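Local structure of ADP-ribosylating toxin CARDS (Mycoplasma pneumoniae, 4TLV) at residues Arg33-His38 with Glu134-Gly139; Val109-Asp114 with Pro206-Ile211. The protein transfers the ADP-ribosyl group from NAD(+) to multiple target proteins and causes vacuolization in mammalian cells. All blocks are in the same frame, centred on the assembly; numbering follows the deposited sequence.

Interaction 1 lies in the mono-ADP-ribosyltransferase domain; interaction 2 pairs that domain's strand 108-110 with a segment running from its end into the region inferred to form the NAD(+)-binding pocket. Their centres lie about 16 Å apart. Interaction 1 is buried: helix 35-40 and the residues leading into it meet strand 134-138, in direct contact through side chains alone, with a salt bridge, a histidine-carboxylate bond and touching phenyl rings. Interaction 2 lies nearer the surface and is mainly backbone work, two short strands pairing in parallel, with a more exposed histidine-aspartate bond on one face. F36, which takes no part in interaction 1, packs its ring on L209 and I211. Along the sequence the four segments alternate.

Interaction 1. Residues Arg33-His38 with Glu134-Gly139; sequences RNFFEH and EWFTDG
H38 and E134 both hold CG anti to the backbone N (chi1 173° and 178°), which sends the imidazole and the extended glutamate toward each other from opposite directions. H38 NE2 donates to E134 OE2 over 2.5 Å, a short bond that lies near the ring plane but meets the oxygen on its syn side, 21° out of the carboxylate plane. The other oxygen, E134 OE1, accepts a hydrogen bond from water 1, which also donates to H38 O, so both carboxylate oxygens tie strand to helix. At the other end R33, its chain bent at its third torsion, brings the guanidinium side-on to D138: NE reaches OD1 at 2.9 Å and NH2 reaches OD2 at 2.7 Å. Both bonds are nearly straight and use syn lone pairs, and the two planes are almost coplanar, which fixes the rotation of both groups. Between these polar ends F136 completes an aromatic cluster with F35 and H38, meeting both rings obliquely; its CE1 touches F35 CE1 at 3.8 Å. W197 meets the F136 ring edge-to-face, and its NE1 is hydrogen-bonded to D138 OD2, giving that oxygen a second partner. Strand 134-138 runs between strands 49-53 and 89-91, while F35 reaches on to T95 and L99 of helix 92-104.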
loop_
_atom_site.group_PDB
_atom_site.type_symbol
_atom_site.label_atom_id
_atom_site.label_comp_id
_atom_site.label_asym_id
_atom_site.label_seq_id
_atom_site.Cartn_x
_atom_site.Cartn_y
_atom_site.Cartn_z
ATOM N N ARG A 33 10.207 -22.393 7.820
ATOM C CA ARG A 33 8.990 -21.605 8.013
ATOM C C ARG A 33 9.293 -20.495 9.001
ATOM O O ARG A 33 8.913 -20.563 10.163
ATOM C CB ARG A 33 7.823 -22.480 8.504
ATOM C CG ARG A 33 7.317 -23.480 7.488
ATOM C CD ARG A 33 6.343 -24.476 8.105
ATOM N NE ARG A 33 4.950 -24.023 8.160
ATOM C CZ ARG A 33 4.220 -24.029 9.272
ATOM N NH1 ARG A 33 4.763 -24.416 10.418
ATOM N NH2 ARG A 33 2.954 -23.645 9.247
ATOM N N ASN A 34 10.014 -19.475 8.547
ATOM C CA ASN A 34 10.398 -18.379 9.430
ATOM C C ASN A 34 9.892 -17.082 8.829
ATOM O O ASN A 34 10.366 -16.669 7.766
ATOM C CB ASN A 34 11.926 -18.339 9.596
ATOM C CG ASN A 34 12.379 -17.291 10.584
ATOM O OD1 ASN A 34 11.954 -16.134 10.519
ATOM N ND2 ASN A 34 13.265 -17.688 11.509
ATOM N N PHE A 35 8.928 -16.446 9.492
ATOM C CA PHE A 35 8.259 -15.290 8.883
ATOM C C PHE A 35 9.225 -14.119 8.656
ATOM O O PHE A 35 9.292 -13.540 7.560
ATOM C CB PHE A 35 7.066 -14.843 9.731
ATOM C CG PHE A 35 6.403 -13.581 9.234
ATOM C CD1 PHE A 35 5.614 -13.604 8.098
ATOM C CD2 PHE A 35 6.560 -12.378 9.916
ATOM C CE1 PHE A 35 4.996 -12.439 7.645
ATOM C CE2 PHE A 35 5.958 -11.212 9.466
ATOM C CZ PHE A 35 5.172 -11.248 8.322
ATOM N N PHE A 36 9.965 -13.747 9.698
ATOM C CA PHE A 36 10.860 -12.605 9.582
ATOM C C PHE A 36 11.971 -12.818 8.551
ATOM O O PHE A 36 12.317 -11.893 7.812
ATOM C CB PHE A 36 11.439 -12.195 10.943
ATOM C CG PHE A 36 10.469 -11.423 11.799
ATOM C CD1 PHE A 36 10.368 -10.048 11.685
ATOM C CD2 PHE A 36 9.648 -12.074 12.695
ATOM C CE1 PHE A 36 9.464 -9.333 12.470
ATOM C CE2 PHE A 36 8.749 -11.371 13.476
ATOM C CZ PHE A 36 8.660 -10.006 13.367
ATOM N N GLU A 37 12.538 -14.025 8.499
ATOM C CA GLU A 37 13.581 -14.304 7.504
ATOM C C GLU A 37 13.045 -14.197 6.076
ATOM O O GLU A 37 13.780 -13.841 5.148
ATOM C CB GLU A 37 14.196 -15.696 7.719
ATOM C CG GLU A 37 15.114 -15.752 8.946
ATOM C CD GLU A 37 15.758 -17.118 9.141
ATOM O OE1 GLU A 37 15.435 -18.054 8.380
ATOM O OE2 GLU A 37 16.591 -17.257 10.061
ATOM N N HIS A 38 11.771 -14.536 5.901
ATOM C CA HIS A 38 11.147 -14.457 4.583
ATOM C C HIS A 38 10.913 -13.004 4.158
ATOM O O HIS A 38 11.165 -12.629 3.004
ATOM C CB HIS A 38 9.819 -15.215 4.569
ATOM C CG HIS A 38 9.055 -15.027 3.304
ATOM N ND1 HIS A 38 9.497 -15.524 2.095
ATOM C CD2 HIS A 38 7.917 -14.339 3.044
ATOM C CE1 HIS A 38 8.652 -15.161 1.144
ATOM N NE2 HIS A 38 7.680 -14.449 1.694
ATOM N N GLU A 134 2.083 -8.335 -0.306
ATOM C CA GLU A 134 2.432 -9.764 -0.347
ATOM C C GLU A 134 1.451 -10.675 0.376
ATOM O O GLU A 134 1.088 -10.438 1.521
ATOM C CB GLU A 134 3.849 -10.046 0.196
ATOM C CG GLU A 134 4.159 -11.565 0.193
ATOM C CD GLU A 134 5.587 -11.918 0.568
ATOM O OE1 GLU A 134 6.348 -11.026 1.006
ATOM O OE2 GLU A 134 5.937 -13.110 0.428
ATOM N N TRP A 135 1.020 -11.714 -0.322
ATOM C CA TRP A 135 0.372 -12.862 0.307
ATOM C C TRP A 135 1.368 -13.992 0.084
ATOM O O TRP A 135 1.812 -14.216 -1.047
ATOM C CB TRP A 135 -0.954 -13.174 -0.391
ATOM C CG TRP A 135 -2.048 -12.216 -0.024
ATOM C CD1 TRP A 135 -2.236 -10.963 -0.512
ATOM C CD2 TRP A 135 -3.098 -12.445 0.927
ATOM N NE1 TRP A 135 -3.344 -10.387 0.073
ATOM C CE2 TRP A 135 -3.890 -11.282 0.955
ATOM C CE3 TRP A 135 -3.449 -13.531 1.750
ATOM C CZ2 TRP A 135 -5.018 -11.165 1.773
ATOM C CZ3 TRP A 135 -4.550 -13.410 2.568
ATOM C CH2 TRP A 135 -5.333 -12.228 2.570
ATOM N N PHE A 136 1.781 -14.656 1.153
ATOM C CA PHE A 136 2.708 -15.763 0.999
ATOM C C PHE A 136 1.962 -17.066 1.201
ATOM O O PHE A 136 0.970 -17.108 1.936
ATOM C CB PHE A 136 3.910 -15.641 1.947
ATOM C CG PHE A 136 3.564 -15.729 3.419
ATOM C CD1 PHE A 136 3.169 -14.596 4.126
ATOM C CD2 PHE A 136 3.679 -16.936 4.105
ATOM C CE1 PHE A 136 2.869 -14.660 5.479
ATOM C CE2 PHE A 136 3.382 -17.002 5.472
ATOM C CZ PHE A 136 2.983 -15.855 6.153
ATOM N N THR A 137 2.421 -18.125 0.536
ATOM C CA THR A 137 1.799 -19.432 0.724
ATOM C C THR A 137 2.667 -20.228 1.680
ATOM O O THR A 137 3.900 -20.091 1.688
ATOM C CB THR A 137 1.633 -20.201 -0.588
ATOM O OG1 THR A 137 2.925 -20.481 -1.135
ATOM C CG2 THR A 137 0.832 -19.367 -1.593
ATOM N N ASP A 138 2.009 -21.022 2.514
ATOM C CA ASP A 138 2.701 -21.844 3.490
ATOM C C ASP A 138 2.956 -23.132 2.727
ATOM O O ASP A 138 2.182 -24.094 2.814
ATOM C CB ASP A 138 1.794 -22.061 4.705
ATOM C CG ASP A 138 2.518 -22.665 5.893
ATOM O OD1 ASP A 138 3.719 -23.015 5.768
ATOM O OD2 ASP A 138 1.879 -22.785 6.960
ATOM N N GLY A 139 4.001 -23.112 1.910
ATOM C CA GLY A 139 4.357 -24.252 1.076
ATOM C C GLY A 139 4.016 -24.142 -0.400
ATOM O O GLY A 139 3.618 -23.076 -0.888
HETATM O O HOH W 1 9.058 -11.182 1.149
#

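Interaction 2. Residues Val109-Asp114 with Pro206-Ile211; sequences VFDSGD and PVHLSI
The imidazole of H208 carries V109 over one face and D111 at its edge. V109 CB stands 3.8 Å from the ring centroid, almost on the normal, a CH-pi contact between neighbours that lie side by side on a two-stranded parallel sheet. At the edge H208 ND1 donates to D111 OD1, near the ring plane and on the oxygen's syn lone pair, at 2.9 Å. The carboxylate itself is turned 51° from the ring. With one face covered and ND1 engaged, the imidazole is restrained in its rotation. On the other side of the sheet the F110 ring has I211 CG1 near its plane at the edge, 4.0 Å from CD1, while the backbone of D114 lies over one face toward the rim; L209 CB comes up obliquely.

The strands pair V109 with H208 and F110 with L209. V109 N donates to V207 O and L209 N to V109 O. A beta bulge then shifts the register by one, so that S112 pairs with S210. The chain turns a corner at D111, where L209 O accepts from D111 N at 2.8 Å and, weakly, from S112 N at 3.5 Å. Past the bulge G113 runs at positive phi close beside I211, and D114 caps helix 115-126 through M117 N.

Segment 206-211 enters the region inferred to form the NAD(+)-binding pocket. L209 and I211 pack on F36 of helix 35-40. Where the pairing ends, I211 N donates to S112 O at 3.0 Å, and water 2 bridges S112 OG and I211 O, donating to the latter at 2.8 Å.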
loop_
_atom_site.group_PDB
_atom_site.type_symbol
_atom_site.label_atom_id
_atom_site.label_comp_id
_atom_site.label_asym_id
_atom_site.label_seq_id
_atom_site.Cartn_x
_atom_site.Cartn_y
_atom_site.Cartn_z
ATOM N N VAL A 109 7.835 -15.795 23.022
ATOM C CA VAL A 109 9.120 -16.283 23.492
ATOM C C VAL A 109 10.153 -16.082 22.398
ATOM O O VAL A 109 10.016 -16.618 21.296
ATOM C CB VAL A 109 9.035 -17.772 23.896
ATOM C CG1 VAL A 109 10.421 -18.383 23.983
ATOM C CG2 VAL A 109 8.297 -17.901 25.222
ATOM N N PHE A 110 11.188 -15.297 22.683
ATOM C CA PHE A 110 12.208 -15.054 21.675
ATOM C C PHE A 110 13.263 -16.151 21.713
ATOM O O PHE A 110 14.137 -16.158 22.583
ATOM C CB PHE A 110 12.815 -13.644 21.832
ATOM C CG PHE A 110 11.824 -12.537 21.571
ATOM C CD1 PHE A 110 11.595 -12.084 20.272
ATOM C CD2 PHE A 110 11.096 -11.979 22.602
ATOM C CE1 PHE A 110 10.669 -11.083 20.021
ATOM C CE2 PHE A 110 10.163 -10.972 22.359
ATOM C CZ PHE A 110 9.948 -10.525 21.061
ATOM N N ASP A 111 13.163 -17.095 20.777
ATOM C CA ASP A 111 14.170 -18.142 20.644
ATOM C C ASP A 111 15.498 -17.526 20.246
ATOM O O ASP A 111 16.568 -18.015 20.608
ATOM C CB ASP A 111 13.755 -19.162 19.583
ATOM C CG ASP A 111 12.550 -19.983 19.998
ATOM O OD1 ASP A 111 12.162 -19.925 21.183
ATOM O OD2 ASP A 111 11.995 -20.687 19.129
ATOM N N SER A 112 15.412 -16.440 19.489
ATOM C CA SER A 112 16.580 -15.731 19.005
ATOM C C SER A 112 16.156 -14.283 18.811
ATOM O O SER A 112 14.989 -14.014 18.514
ATOM C CB SER A 112 17.052 -16.333 17.681
ATOM O OG SER A 112 18.223 -15.693 17.212
ATOM N N GLY A 113 17.088 -13.355 19.002
ATOM C CA GLY A 113 16.786 -11.937 18.898
ATOM C C GLY A 113 15.919 -11.423 20.036
ATOM O O GLY A 113 15.808 -12.054 21.088
ATOM N N ASP A 114 15.298 -10.266 19.830
ATOM C CA ASP A 114 14.478 -9.642 20.862
ATOM C C ASP A 114 13.420 -8.721 20.265
ATOM O O ASP A 114 13.356 -8.556 19.055
ATOM C CB ASP A 114 15.347 -8.898 21.887
ATOM C CG ASP A 114 16.203 -7.774 21.268
ATOM O OD1 ASP A 114 15.847 -7.208 20.206
ATOM O OD2 ASP A 114 17.242 -7.431 21.877
ATOM N N PRO A 206 1.725 -19.108 23.587
ATOM C CA PRO A 206 3.150 -18.836 23.793
ATOM C C PRO A 206 3.843 -18.887 22.439
ATOM O O PRO A 206 4.412 -19.922 22.092
ATOM C CB PRO A 206 3.617 -20.009 24.667
ATOM C CG PRO A 206 2.360 -20.689 25.153
ATOM C CD PRO A 206 1.328 -20.431 24.100
ATOM N N VAL A 207 3.777 -17.807 21.666
ATOM C CA VAL A 207 4.365 -17.830 20.337
ATOM C C VAL A 207 5.870 -17.675 20.415
ATOM O O VAL A 207 6.372 -16.736 21.042
ATOM C CB VAL A 207 3.797 -16.722 19.427
ATOM C CG1 VAL A 207 4.517 -16.725 18.098
ATOM C CG2 VAL A 207 2.308 -16.913 19.221
ATOM N N HIS A 208 6.579 -18.595 19.772
ATOM C CA HIS A 208 8.028 -18.563 19.688
ATOM C C HIS A 208 8.476 -17.900 18.396
ATOM O O HIS A 208 8.022 -18.262 17.310
ATOM C CB HIS A 208 8.604 -19.980 19.733
ATOM C CG HIS A 208 8.590 -20.601 21.094
ATOM N ND1 HIS A 208 9.601 -20.939 21.929
ATOM C CD2 HIS A 208 7.424 -20.964 21.735
ATOM C CE1 HIS A 208 9.032 -21.485 23.054
ATOM N NE2 HIS A 208 7.717 -21.487 22.912
ATOM N N LEU A 209 9.399 -16.950 18.526
ATOM C CA LEU A 209 9.922 -16.213 17.393
ATOM C C LEU A 209 11.446 -16.272 17.362
ATOM O O LEU A 209 12.099 -16.169 18.406
ATOM C CB LEU A 209 9.451 -14.758 17.498
ATOM C CG LEU A 209 8.404 -14.244 16.508
ATOM C CD1 LEU A 209 7.426 -15.317 16.101
ATOM C CD2 LEU A 209 7.686 -12.982 17.046
ATOM N N SER A 210 12.005 -16.457 16.167
ATOM C CA SER A 210 13.435 -16.327 15.943
ATOM C C SER A 210 13.690 -15.145 15.020
ATOM O O SER A 210 13.499 -15.247 13.809
ATOM C CB SER A 210 14.011 -17.589 15.306
ATOM O OG SER A 210 13.816 -18.714 16.143
ATOM N N ILE A 211 14.127 -14.033 15.596
ATOM C CA ILE A 211 14.396 -12.817 14.837
ATOM C C ILE A 211 15.826 -12.816 14.328
ATOM O O ILE A 211 16.762 -12.925 15.119
ATOM C CB ILE A 211 14.193 -11.569 15.719
ATOM C CG1 ILE A 211 12.926 -11.716 16.568
ATOM C CG2 ILE A 211 14.181 -10.303 14.863
ATOM C CD1 ILE A 211 11.624 -11.841 15.757
HETATM O O HOH W 2 19.318 -13.844 15.888
#